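Local coordinates for ribonucleoside triphosphate reductase (Lactobacillus leichmannii, PDB 1L1L), which catalyses the adenosylcobalamin (B12)-dependent reduction of ribonucleoside triphosphates to deoxyribonucleotides, as a monomer under allosteric control, at residues A[132-137]-A[223-228]; A[136-141]-A[145-150]; A[426-431]-A[555-560]; A[552-555]-A[560-563]. All coordinates share one frame; numbering follows the deposited sequence.

Contact 1: residues A[132-137]-A[223-228]; sequences SKIVPS and TREGWV
I134 lies against V228 and E225, and these three side chains carry most of the contact between the irregular segment 132-137 and the first turn of helix 224-236. The isoleucine uses both of its branches. With CG2 anti to the backbone N and CG1 beside it (chi1 -62°), the two carbons diverge: I134 CG2 rests 4.1 Å from V228 CG1, while I134 CG1 meets the aliphatic CG of E225, also at 4.1 Å. The terminal methyl CD1 returns to V228 CG1 at 4.2 Å, and the isoleucine crosses each partner at about a right angle. E225 is bent at chi2 (64°), which carries its carboxylate away from the apolar patch and back toward R224. There OE2 of E225 makes a 2.6 Å salt bridge to NH1 of R224, with E225 CD lying over one face of the guanidinium near its rim. The edge of that guanidinium faces I134 CD1. D155 of helix 148-158 forms a second salt bridge with the same NH1, and I134 and V228 also touch that helix. The helix start is capped by T223, whose OG1 accepts from G226 N at 3.1 Å. Segment 223-228 lies within the insertion domain of B12-dependent reductases, which probably gives this monomer what related reductases gain by pairing subunits. As no hydrogen bond spans the two segments, they are joined by apolar packing; R224, gripped by two carboxylates, probably has its charge well balanced at the border of that patch.

Contact 2: residues A[136-141]-A[145-150]; sequences PSYLGK and AVSMPF
The ring of Y138 carries P136 CB on one face, 3.3 Å above its plane and displaced toward the rim, while L139 CD2 lies in plane at its edge. Its hydroxyl reaches toward the second segment, where Y138 OH stands 4.3 Å from S147 OG. That gap is too long for a direct bond; D236 of helix 224-236 bridges it instead, its OD2 being hydrogen-bonded to both hydroxyls, and S147 OG is bonded to Y129 OH as well. The tyrosine reaches this position because CG sits beside both the backbone N and the carbonyl carbon (chi1 53°), so that the ring folds back over P136. A type I turn from P136 to L139, closed by a backbone bond from L139 N to P136 O at 3.1 Å, lies in the loop before strand 144-145, and another type I turn from A145 to M148 leads into helix 148-158. This helix lies on the beta-alpha-beta crossover between parallel strands 119-123 and 162-166 of the larger sheet. The apolar half of the contact belongs to L139, both of whose methyls approach A145 CB from one side, CD1 leading: L139 CD1 presses on A145 CB at a tight 3.4 Å, and L139 CD2 follows at 4.1 Å. T242 and Y129 also touch this leucine, while the backbone of A145 is hydrogen-bonded to Q127.

Contact 3: residues A[426-431]-A[555-560]; sequences PLIAEE and KLAGAS
Segments 426-431 and 555-560 come nearest at I428 and A557, whose CA atoms are 8.0 Å apart, one within a short helix and the other where helix 551-557 ends. A single side chain fills that gap. I428 holds CG1 beside its backbone N and anti to the carbonyl carbon (chi1 -60°), and with chi2 extended at 175° it sends its terminal methyl straight across to the other segment. I428 CD1 lands tightly on A557 CB, 3.5 Å away, and lies equally close to the carbonyl oxygen of A557. The same methyl meets A559 CB at 4.2 Å, so it faces two alanine methyls at once, from the residues flanking G558 in sequence. That glycine, with a phi of 65°, is the C-prime residue of a Schellman motif, in which A559 N turns back to A554 O and G558 N makes a weak bond to K555 O. The reversal directs both alanine methyls at the isoleucine. Around this point H22 touches I428, while F425 packs on A559. The two helices follow strands 421-424 and 545-546, which belong to one mixed sheet with 471-474 between them; the contact joins the helices that follow two strands of that sheet, probably part of the alpha-beta barrel. No hydrogen bond or charge links the two segments: the join is close apolar packing, tight at A557, and the polar atom beside the methyl, A557 O, has its weak hydrogen bond with H22, outside both segments.

Contact 4: residues A[552-555]-A[560-563]; sequences TVAK and SEGM
E561 lays the aliphatic part of its side chain against A554, with E561 CG 4.1 Å from A554 CB. The two residues are also the nearest pair along the backbones, their CA atoms 5.7 Å apart, because the chain leaving helix 551-557 doubles back beside the helix's last turns. The conformation of the glutamate decides how the polar end is used. Its CG lies anti to the carbonyl carbon at a chi1 of -35°, displaced from the usual staggered value, and beyond CG the chain is extended, which carries the carboxylate along the helix to K555. The lysine is likewise extended beyond CG, which stands beside its backbone N (chi1 -67°), and the two long side chains cross obliquely. Where they meet, the carboxylate faces the lysine's methylene groups: E561 OE2 is 4.1 Å from K555 CE and 4.2 Å from K555 CG. The ammonium group runs on past it, leaving K555 NZ 5.3 Å from E561 OE2. On the far side of the reversal, S475 bonds G562 N, I477 pairs with the same glycine's backbone, and M563 packs into helix 628-641, linking the post-helical loop to all three. With opposite charges near each other yet not in contact, the pair is no salt bridge; a modest, solvent-weakened attraction is the likely electrostatic share, and methyl-to-methylene packing supplies the rest.

Overall arrangement
The four contacts fall into two pairs on opposite sides of the chain's centre. Contacts 1 and 2, centres about 10 Å apart, start from the same loop and share P136 and S137; contacts 3 and 4, centres about 9 Å apart, both use helix 551-557 and share K555 and S560. Contacts 2 and 3 are buried, whereas contacts 1 and 4 are only partly so, although contact 4 lies closest to the chain's centre. The buried pair turns on tight methyl packing, the hydroxyls of contact 2 being satisfied by outside partners. The others add carboxylates: a salt bridge inside one segment of contact 1, and in contact 4 a charge pair across the segments that is not in contact.

Contact 1: residues A[132-137]-A[223-228]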
loop_
_atom_site.group_PDB
_atom_site.type_symbol
_atom_site.label_atom_id
_atom_site.label_comp_id
_atom_site.label_asym_id
_atom_site.label_seq_id
_atom_site.Cartn_x
_atom_site.Cartn_y
_atom_site.Cartn_z
ATOM N N SER A 132 -3.592 -11.745 21.566
ATOM C CA SER A 132 -3.337 -11.832 20.138
ATOM C C SER A 132 -2.643 -13.148 19.827
ATOM O O SER A 132 -2.210 -13.862 20.734
ATOM C CB SER A 132 -2.446 -10.665 19.701
ATOM O OG SER A 132 -2.985 -9.418 20.116
ATOM N N LYS A 133 -2.534 -13.463 18.541
ATOM C CA LYS A 133 -1.877 -14.695 18.113
ATOM C C LYS A 133 -0.419 -14.731 18.561
ATOM O O LYS A 133 0.114 -15.794 18.886
ATOM C CB LYS A 133 -1.971 -14.836 16.591
ATOM C CG LYS A 133 -3.230 -15.566 16.114
ATOM C CD LYS A 133 -4.494 -15.042 16.790
ATOM C CE LYS A 133 -5.715 -15.857 16.386
ATOM N NZ LYS A 133 -5.511 -17.314 16.641
ATOM N N ILE A 134 0.219 -13.564 18.573
ATOM C CA ILE A 134 1.609 -13.455 18.998
ATOM C C ILE A 134 1.684 -12.802 20.377
ATOM O O ILE A 134 1.218 -11.681 20.572
ATOM C CB ILE A 134 2.433 -12.607 18.013
ATOM C CG1 ILE A 134 2.448 -13.275 16.637
ATOM C CG2 ILE A 134 3.847 -12.433 18.541
ATOM C CD1 ILE A 134 3.156 -12.467 15.566
ATOM N N VAL A 135 2.262 -13.516 21.337
ATOM C CA VAL A 135 2.408 -12.997 22.693
ATOM C C VAL A 135 3.654 -13.602 23.322
ATOM O O VAL A 135 3.736 -14.813 23.508
ATOM C CB VAL A 135 1.189 -13.352 23.577
ATOM C CG1 VAL A 135 1.430 -12.871 25.008
ATOM C CG2 VAL A 135 -0.078 -12.721 23.005
ATOM N N PRO A 136 4.652 -12.765 23.643
ATOM C CA PRO A 136 5.889 -13.268 24.255
ATOM C C PRO A 136 5.591 -14.088 25.513
ATOM O O PRO A 136 4.716 -13.731 26.303
ATOM C CB PRO A 136 6.661 -11.989 24.557
ATOM C CG PRO A 136 6.231 -11.075 23.432
ATOM C CD PRO A 136 4.734 -11.313 23.409
ATOM N N SER A 137 6.320 -15.188 25.682
ATOM C CA SER A 137 6.137 -16.079 26.825
ATOM C C SER A 137 6.383 -15.396 28.167
ATOM O O SER A 137 5.739 -15.717 29.162
ATOM C CB SER A 137 7.078 -17.276 26.703
ATOM O OG SER A 137 8.432 -16.854 26.759
ATOM N N THR A 223 9.254 -20.143 11.719
ATOM C CA THR A 223 7.991 -19.510 11.335
ATOM C C THR A 223 8.071 -17.990 11.455
ATOM O O THR A 223 8.966 -17.463 12.119
ATOM C CB THR A 223 6.843 -19.969 12.248
ATOM O OG1 THR A 223 7.075 -19.483 13.578
ATOM C CG2 THR A 223 6.758 -21.498 12.279
ATOM N N ARG A 224 7.128 -17.293 10.828
ATOM C CA ARG A 224 7.093 -15.835 10.893
ATOM C C ARG A 224 7.052 -15.399 12.350
ATOM O O ARG A 224 7.751 -14.466 12.743
ATOM C CB ARG A 224 5.865 -15.287 10.150
ATOM C CG ARG A 224 5.375 -13.908 10.630
ATOM C CD ARG A 224 4.283 -13.341 9.708
ATOM N NE ARG A 224 3.184 -14.291 9.504
ATOM C CZ ARG A 224 2.266 -14.597 10.416
ATOM N NH1 ARG A 224 2.287 -14.027 11.616
ATOM N NH2 ARG A 224 1.332 -15.499 10.134
ATOM N N GLU A 225 6.230 -16.074 13.150
ATOM C CA GLU A 225 6.117 -15.739 14.563
ATOM C C GLU A 225 7.460 -15.920 15.264
ATOM O O GLU A 225 7.806 -15.162 16.177
ATOM C CB GLU A 225 5.053 -16.614 15.234
ATOM C CG GLU A 225 3.690 -16.541 14.560
ATOM C CD GLU A 225 3.721 -17.091 13.141
ATOM O OE1 GLU A 225 4.153 -18.246 12.962
ATOM O OE2 GLU A 225 3.318 -16.368 12.204
ATOM N N GLY A 226 8.217 -16.927 14.842
ATOM C CA GLY A 226 9.513 -17.168 15.450
ATOM C C GLY A 226 10.398 -15.942 15.304
ATOM O O GLY A 226 11.101 -15.561 16.239
ATOM N N TRP A 227 10.349 -15.331 14.121
ATOM C CA TRP A 227 11.129 -14.136 13.797
ATOM C C TRP A 227 10.712 -12.953 14.657
ATOM O O TRP A 227 11.565 -12.235 15.195
ATOM C CB TRP A 227 10.944 -13.767 12.316
ATOM C CG TRP A 227 11.750 -14.594 11.350
ATOM C CD1 TRP A 227 11.950 -15.942 11.389
ATOM C CD2 TRP A 227 12.437 -14.121 10.184
ATOM N NE1 TRP A 227 12.717 -16.339 10.326
ATOM C CE2 TRP A 227 13.028 -15.242 9.567
ATOM C CE3 TRP A 227 12.607 -12.854 9.601
ATOM C CZ2 TRP A 227 13.779 -15.139 8.392
ATOM C CZ3 TRP A 227 13.354 -12.749 8.435
ATOM C CH2 TRP A 227 13.931 -13.886 7.841
ATOM N N VAL A 228 9.403 -12.749 14.774
ATOM C CA VAL A 228 8.848 -11.660 15.569
ATOM C C VAL A 228 9.207 -11.799 17.055
ATOM O O VAL A 228 9.716 -10.857 17.665
ATOM C CB VAL A 228 7.302 -11.586 15.435
ATOM C CG1 VAL A 228 6.743 -10.511 16.373
ATOM C CG2 VAL A 228 6.919 -11.266 13.979
#

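Contact 2: residues A[136-141]-A[145-150]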
loop_
_atom_site.group_PDB
_atom_site.type_symbol
_atom_site.label_atom_id
_atom_site.label_comp_id
_atom_site.label_asym_id
_atom_site.label_seq_id
_atom_site.Cartn_x
_atom_site.Cartn_y
_atom_site.Cartn_z
ATOM N N PRO A 136 4.652 -12.765 23.643
ATOM C CA PRO A 136 5.889 -13.268 24.255
ATOM C C PRO A 136 5.591 -14.088 25.513
ATOM O O PRO A 136 4.716 -13.731 26.303
ATOM C CB PRO A 136 6.661 -11.989 24.557
ATOM C CG PRO A 136 6.231 -11.075 23.432
ATOM C CD PRO A 136 4.734 -11.313 23.409
ATOM N N SER A 137 6.320 -15.188 25.682
ATOM C CA SER A 137 6.137 -16.079 26.825
ATOM C C SER A 137 6.383 -15.396 28.167
ATOM O O SER A 137 5.739 -15.717 29.162
ATOM C CB SER A 137 7.078 -17.276 26.703
ATOM O OG SER A 137 8.432 -16.854 26.759
ATOM N N TYR A 138 7.321 -14.459 28.187
ATOM C CA TYR A 138 7.669 -13.751 29.411
ATOM C C TYR A 138 6.716 -12.607 29.725
ATOM O O TYR A 138 6.878 -11.918 30.730
ATOM C CB TYR A 138 9.093 -13.213 29.294
ATOM C CG TYR A 138 9.305 -12.384 28.051
ATOM C CD1 TYR A 138 8.659 -11.154 27.886
ATOM C CD2 TYR A 138 10.125 -12.839 27.022
ATOM C CE1 TYR A 138 8.826 -10.403 26.728
ATOM C CE2 TYR A 138 10.297 -12.094 25.861
ATOM C CZ TYR A 138 9.645 -10.880 25.722
ATOM O OH TYR A 138 9.815 -10.145 24.571
ATOM N N LEU A 139 5.723 -12.405 28.867
ATOM C CA LEU A 139 4.770 -11.318 29.067
ATOM C C LEU A 139 3.355 -11.749 29.381
ATOM O O LEU A 139 2.844 -12.712 28.816
ATOM C CB LEU A 139 4.722 -10.416 27.832
ATOM C CG LEU A 139 5.856 -9.420 27.626
ATOM C CD1 LEU A 139 5.653 -8.701 26.302
ATOM C CD2 LEU A 139 5.886 -8.426 28.772
ATOM N N GLY A 140 2.723 -11.015 30.289
ATOM C CA GLY A 140 1.343 -11.296 30.624
ATOM C C GLY A 140 0.562 -10.666 29.487
ATOM O O GLY A 140 1.138 -9.947 28.670
ATOM N N LYS A 141 -0.735 -10.915 29.418
ATOM C CA LYS A 141 -1.525 -10.347 28.342
ATOM C C LYS A 141 -1.598 -8.825 28.455
ATOM O O LYS A 141 -1.167 -8.104 27.554
ATOM C CB LYS A 141 -2.932 -10.943 28.357
ATOM C CG LYS A 141 -3.453 -11.317 26.986
ATOM C CD LYS A 141 -3.343 -12.810 26.729
ATOM C CE LYS A 141 -4.364 -13.579 27.556
ATOM N NZ LYS A 141 -4.360 -15.028 27.218
ATOM N N ALA A 145 4.796 -3.659 26.920
ATOM C CA ALA A 145 6.171 -3.951 26.546
ATOM C C ALA A 145 6.666 -3.008 25.462
ATOM O O ALA A 145 5.912 -2.619 24.571
ATOM C CB ALA A 145 6.283 -5.389 26.068
ATOM N N VAL A 146 7.941 -2.649 25.541
ATOM C CA VAL A 146 8.548 -1.758 24.566
ATOM C C VAL A 146 8.554 -2.367 23.165
ATOM O O VAL A 146 8.499 -1.648 22.169
ATOM C CB VAL A 146 9.996 -1.431 24.956
ATOM C CG1 VAL A 146 10.662 -0.618 23.868
ATOM C CG2 VAL A 146 10.012 -0.676 26.276
ATOM N N SER A 147 8.613 -3.693 23.103
ATOM C CA SER A 147 8.662 -4.417 21.836
ATOM C C SER A 147 7.338 -4.535 21.078
ATOM O O SER A 147 7.339 -4.796 19.879
ATOM C CB SER A 147 9.201 -5.829 22.080
ATOM O OG SER A 147 8.263 -6.583 22.832
ATOM N N MET A 148 6.215 -4.345 21.762
ATOM C CA MET A 148 4.917 -4.492 21.113
ATOM C C MET A 148 4.734 -3.804 19.745
ATOM O O MET A 148 4.490 -4.479 18.744
ATOM C CB MET A 148 3.798 -4.067 22.069
ATOM C CG MET A 148 2.386 -4.404 21.579
ATOM S SD MET A 148 1.847 -3.384 20.155
ATOM C CE MET A 148 0.104 -3.901 19.988
ATOM N N PRO A 149 4.847 -2.467 19.680
ATOM C CA PRO A 149 4.670 -1.787 18.387
ATOM C C PRO A 149 5.601 -2.262 17.284
ATOM O O PRO A 149 5.242 -2.228 16.102
ATOM C CB PRO A 149 4.886 -0.315 18.731
ATOM C CG PRO A 149 5.853 -0.384 19.891
ATOM C CD PRO A 149 5.271 -1.510 20.715
ATOM N N PHE A 150 6.797 -2.706 17.663
ATOM C CA PHE A 150 7.764 -3.183 16.684
ATOM C C PHE A 150 7.362 -4.567 16.201
ATOM O O PHE A 150 7.601 -4.926 15.041
ATOM C CB PHE A 150 9.165 -3.251 17.298
ATOM C CG PHE A 150 9.676 -1.928 17.785
ATOM C CD1 PHE A 150 10.188 -0.993 16.887
ATOM C CD2 PHE A 150 9.620 -1.607 19.133
ATOM C CE1 PHE A 150 10.640 0.251 17.326
ATOM C CE2 PHE A 150 10.067 -0.360 19.588
ATOM C CZ PHE A 150 10.577 0.571 18.683
#

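Contact 3: residues A[426-431]-A[555-560]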
loop_
_atom_site.group_PDB
_atom_site.type_symbol
_atom_site.label_atom_id
_atom_site.label_comp_id
_atom_site.label_asym_id
_atom_site.label_seq_id
_atom_site.Cartn_x
_atom_site.Cartn_y
_atom_site.Cartn_z
ATOM N N PRO A 426 -14.637 5.046 -12.846
ATOM C CA PRO A 426 -15.868 5.656 -13.369
ATOM C C PRO A 426 -16.062 5.581 -14.886
ATOM O O PRO A 426 -17.088 5.083 -15.355
ATOM C CB PRO A 426 -15.780 7.092 -12.861
ATOM C CG PRO A 426 -15.148 6.911 -11.515
ATOM C CD PRO A 426 -14.052 5.882 -11.777
ATOM N N LEU A 427 -15.095 6.080 -15.650
ATOM C CA LEU A 427 -15.207 6.055 -17.104
ATOM C C LEU A 427 -15.420 4.646 -17.649
ATOM O O LEU A 427 -16.327 4.411 -18.456
ATOM C CB LEU A 427 -13.965 6.674 -17.750
ATOM C CG LEU A 427 -14.034 6.892 -19.264
ATOM C CD1 LEU A 427 -15.274 7.713 -19.616
ATOM C CD2 LEU A 427 -12.773 7.608 -19.735
ATOM N N ILE A 428 -14.596 3.706 -17.197
ATOM C CA ILE A 428 -14.697 2.329 -17.656
ATOM C C ILE A 428 -15.984 1.629 -17.212
ATOM O O ILE A 428 -16.604 0.896 -17.991
ATOM C CB ILE A 428 -13.474 1.516 -17.197
ATOM C CG1 ILE A 428 -12.199 2.149 -17.772
ATOM C CG2 ILE A 428 -13.605 0.073 -17.653
ATOM C CD1 ILE A 428 -10.927 1.503 -17.299
ATOM N N ALA A 429 -16.396 1.845 -15.971
ATOM C CA ALA A 429 -17.620 1.216 -15.487
ATOM C C ALA A 429 -18.797 1.659 -16.363
ATOM O O ALA A 429 -19.625 0.847 -16.761
ATOM C CB ALA A 429 -17.869 1.597 -14.037
ATOM N N GLU A 430 -18.849 2.954 -16.664
ATOM C CA GLU A 430 -19.908 3.526 -17.492
ATOM C C GLU A 430 -19.892 2.953 -18.907
ATOM O O GLU A 430 -20.942 2.621 -19.459
ATOM C CB GLU A 430 -19.758 5.049 -17.556
ATOM C CG GLU A 430 -20.054 5.758 -16.245
ATOM C CD GLU A 430 -19.941 7.262 -16.359
ATOM O OE1 GLU A 430 -20.597 7.961 -15.559
ATOM O OE2 GLU A 430 -19.193 7.752 -17.235
ATOM N N GLU A 431 -18.699 2.846 -19.488
ATOM C CA GLU A 431 -18.541 2.305 -20.835
ATOM C C GLU A 431 -18.908 0.815 -20.871
ATOM O O GLU A 431 -19.243 0.278 -21.931
ATOM C CB GLU A 431 -17.100 2.523 -21.320
ATOM C CG GLU A 431 -16.708 4.001 -21.405
ATOM C CD GLU A 431 -15.236 4.220 -21.722
ATOM O OE1 GLU A 431 -14.380 3.630 -21.025
ATOM O OE2 GLU A 431 -14.934 4.991 -22.664
ATOM N N LYS A 555 -3.111 -0.209 -14.201
ATOM C CA LYS A 555 -2.527 -0.652 -15.467
ATOM C C LYS A 555 -3.373 -1.770 -16.075
ATOM O O LYS A 555 -3.436 -1.909 -17.293
ATOM C CB LYS A 555 -1.093 -1.152 -15.272
ATOM C CG LYS A 555 -0.121 -0.053 -14.882
ATOM C CD LYS A 555 1.242 -0.631 -14.551
ATOM C CE LYS A 555 2.102 0.392 -13.826
ATOM N NZ LYS A 555 3.338 -0.239 -13.281
ATOM N N LEU A 556 -4.016 -2.560 -15.226
ATOM C CA LEU A 556 -4.870 -3.646 -15.713
ATOM C C LEU A 556 -5.928 -3.103 -16.672
ATOM O O LEU A 556 -6.192 -3.692 -17.724
ATOM C CB LEU A 556 -5.579 -4.351 -14.555
ATOM C CG LEU A 556 -4.763 -5.205 -13.584
ATOM C CD1 LEU A 556 -5.717 -5.953 -12.652
ATOM C CD2 LEU A 556 -3.925 -6.203 -14.350
ATOM N N ALA A 557 -6.514 -1.967 -16.308
ATOM C CA ALA A 557 -7.569 -1.341 -17.100
ATOM C C ALA A 557 -7.105 -0.180 -17.955
ATOM O O ALA A 557 -7.908 0.429 -18.652
ATOM C CB ALA A 557 -8.688 -0.882 -16.177
ATOM N N GLY A 558 -5.813 0.135 -17.900
ATOM C CA GLY A 558 -5.284 1.242 -18.678
ATOM C C GLY A 558 -5.845 2.593 -18.260
ATOM O O GLY A 558 -5.950 3.510 -19.080
ATOM N N ALA A 559 -6.202 2.727 -16.987
ATOM C CA ALA A 559 -6.765 3.978 -16.489
ATOM C C ALA A 559 -5.702 4.907 -15.899
ATOM O O ALA A 559 -4.611 4.457 -15.542
ATOM C CB ALA A 559 -7.823 3.673 -15.432
ATOM N N SER A 560 -6.009 6.205 -15.831
ATOM C CA SER A 560 -5.080 7.149 -15.209
ATOM C C SER A 560 -5.086 6.723 -13.731
ATOM O O SER A 560 -6.108 6.265 -13.219
ATOM C CB SER A 560 -5.565 8.602 -15.378
ATOM O OG SER A 560 -6.933 8.770 -15.029
#

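Contact 4: residues A[552-555]-A[560-563]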
loop_
_atom_site.group_PDB
_atom_site.type_symbol
_atom_site.label_atom_id
_atom_site.label_comp_id
_atom_site.label_asym_id
_atom_site.label_seq_id
_atom_site.Cartn_x
_atom_site.Cartn_y
_atom_site.Cartn_z
ATOM N N THR A 552 -0.233 -0.404 -10.266
ATOM C CA THR A 552 -0.397 -1.728 -10.856
ATOM C C THR A 552 -1.819 -2.067 -11.305
ATOM O O THR A 552 -2.027 -2.426 -12.462
ATOM C CB THR A 552 0.115 -2.821 -9.903
ATOM O OG1 THR A 552 1.473 -2.536 -9.544
ATOM C CG2 THR A 552 0.077 -4.172 -10.584
ATOM N N VAL A 553 -2.794 -1.950 -10.407
ATOM C CA VAL A 553 -4.174 -2.254 -10.769
ATOM C C VAL A 553 -4.710 -1.314 -11.847
ATOM O O VAL A 553 -5.470 -1.733 -12.719
ATOM C CB VAL A 553 -5.101 -2.218 -9.525
ATOM C CG1 VAL A 553 -6.524 -1.858 -9.927
ATOM C CG2 VAL A 553 -5.088 -3.580 -8.851
ATOM N N ALA A 554 -4.323 -0.045 -11.797
ATOM C CA ALA A 554 -4.776 0.907 -12.800
ATOM C C ALA A 554 -4.234 0.507 -14.178
ATOM O O ALA A 554 -4.830 0.840 -15.207
ATOM C CB ALA A 554 -4.317 2.315 -12.439
ATOM N N LYS A 555 -3.111 -0.209 -14.201
ATOM C CA LYS A 555 -2.527 -0.652 -15.467
ATOM C C LYS A 555 -3.373 -1.770 -16.075
ATOM O O LYS A 555 -3.436 -1.909 -17.293
ATOM C CB LYS A 555 -1.093 -1.152 -15.272
ATOM C CG LYS A 555 -0.121 -0.053 -14.882
ATOM C CD LYS A 555 1.242 -0.631 -14.551
ATOM C CE LYS A 555 2.102 0.392 -13.826
ATOM N NZ LYS A 555 3.338 -0.239 -13.281
ATOM N N SER A 560 -6.009 6.205 -15.831
ATOM C CA SER A 560 -5.080 7.149 -15.209
ATOM C C SER A 560 -5.086 6.723 -13.731
ATOM O O SER A 560 -6.108 6.265 -13.219
ATOM C CB SER A 560 -5.565 8.602 -15.378
ATOM O OG SER A 560 -6.933 8.770 -15.029
ATOM N N GLU A 561 -3.947 6.860 -13.056
ATOM C CA GLU A 561 -3.823 6.432 -11.660
ATOM C C GLU A 561 -4.348 7.436 -10.633
ATOM O O GLU A 561 -3.839 8.553 -10.518
ATOM C CB GLU A 561 -2.358 6.093 -11.386
ATOM C CG GLU A 561 -1.687 5.481 -12.610
ATOM C CD GLU A 561 -0.422 4.707 -12.291
ATOM O OE1 GLU A 561 0.458 5.267 -11.601
ATOM O OE2 GLU A 561 -0.306 3.538 -12.742
ATOM N N GLY A 562 -5.358 7.020 -9.874
ATOM C CA GLY A 562 -5.946 7.896 -8.881
ATOM C C GLY A 562 -6.323 9.205 -9.540
ATOM O O GLY A 562 -7.013 9.199 -10.569
ATOM N N MET A 563 -5.868 10.322 -8.971
ATOM C CA MET A 563 -6.152 11.634 -9.530
ATOM C C MET A 563 -5.006 12.155 -10.394
ATOM O O MET A 563 -5.076 13.268 -10.907
ATOM C CB MET A 563 -6.421 12.646 -8.416
ATOM C CG MET A 563 -5.248 12.844 -7.471
ATOM S SD MET A 563 -5.367 14.413 -6.596
ATOM C CE MET A 563 -4.273 15.415 -7.591
#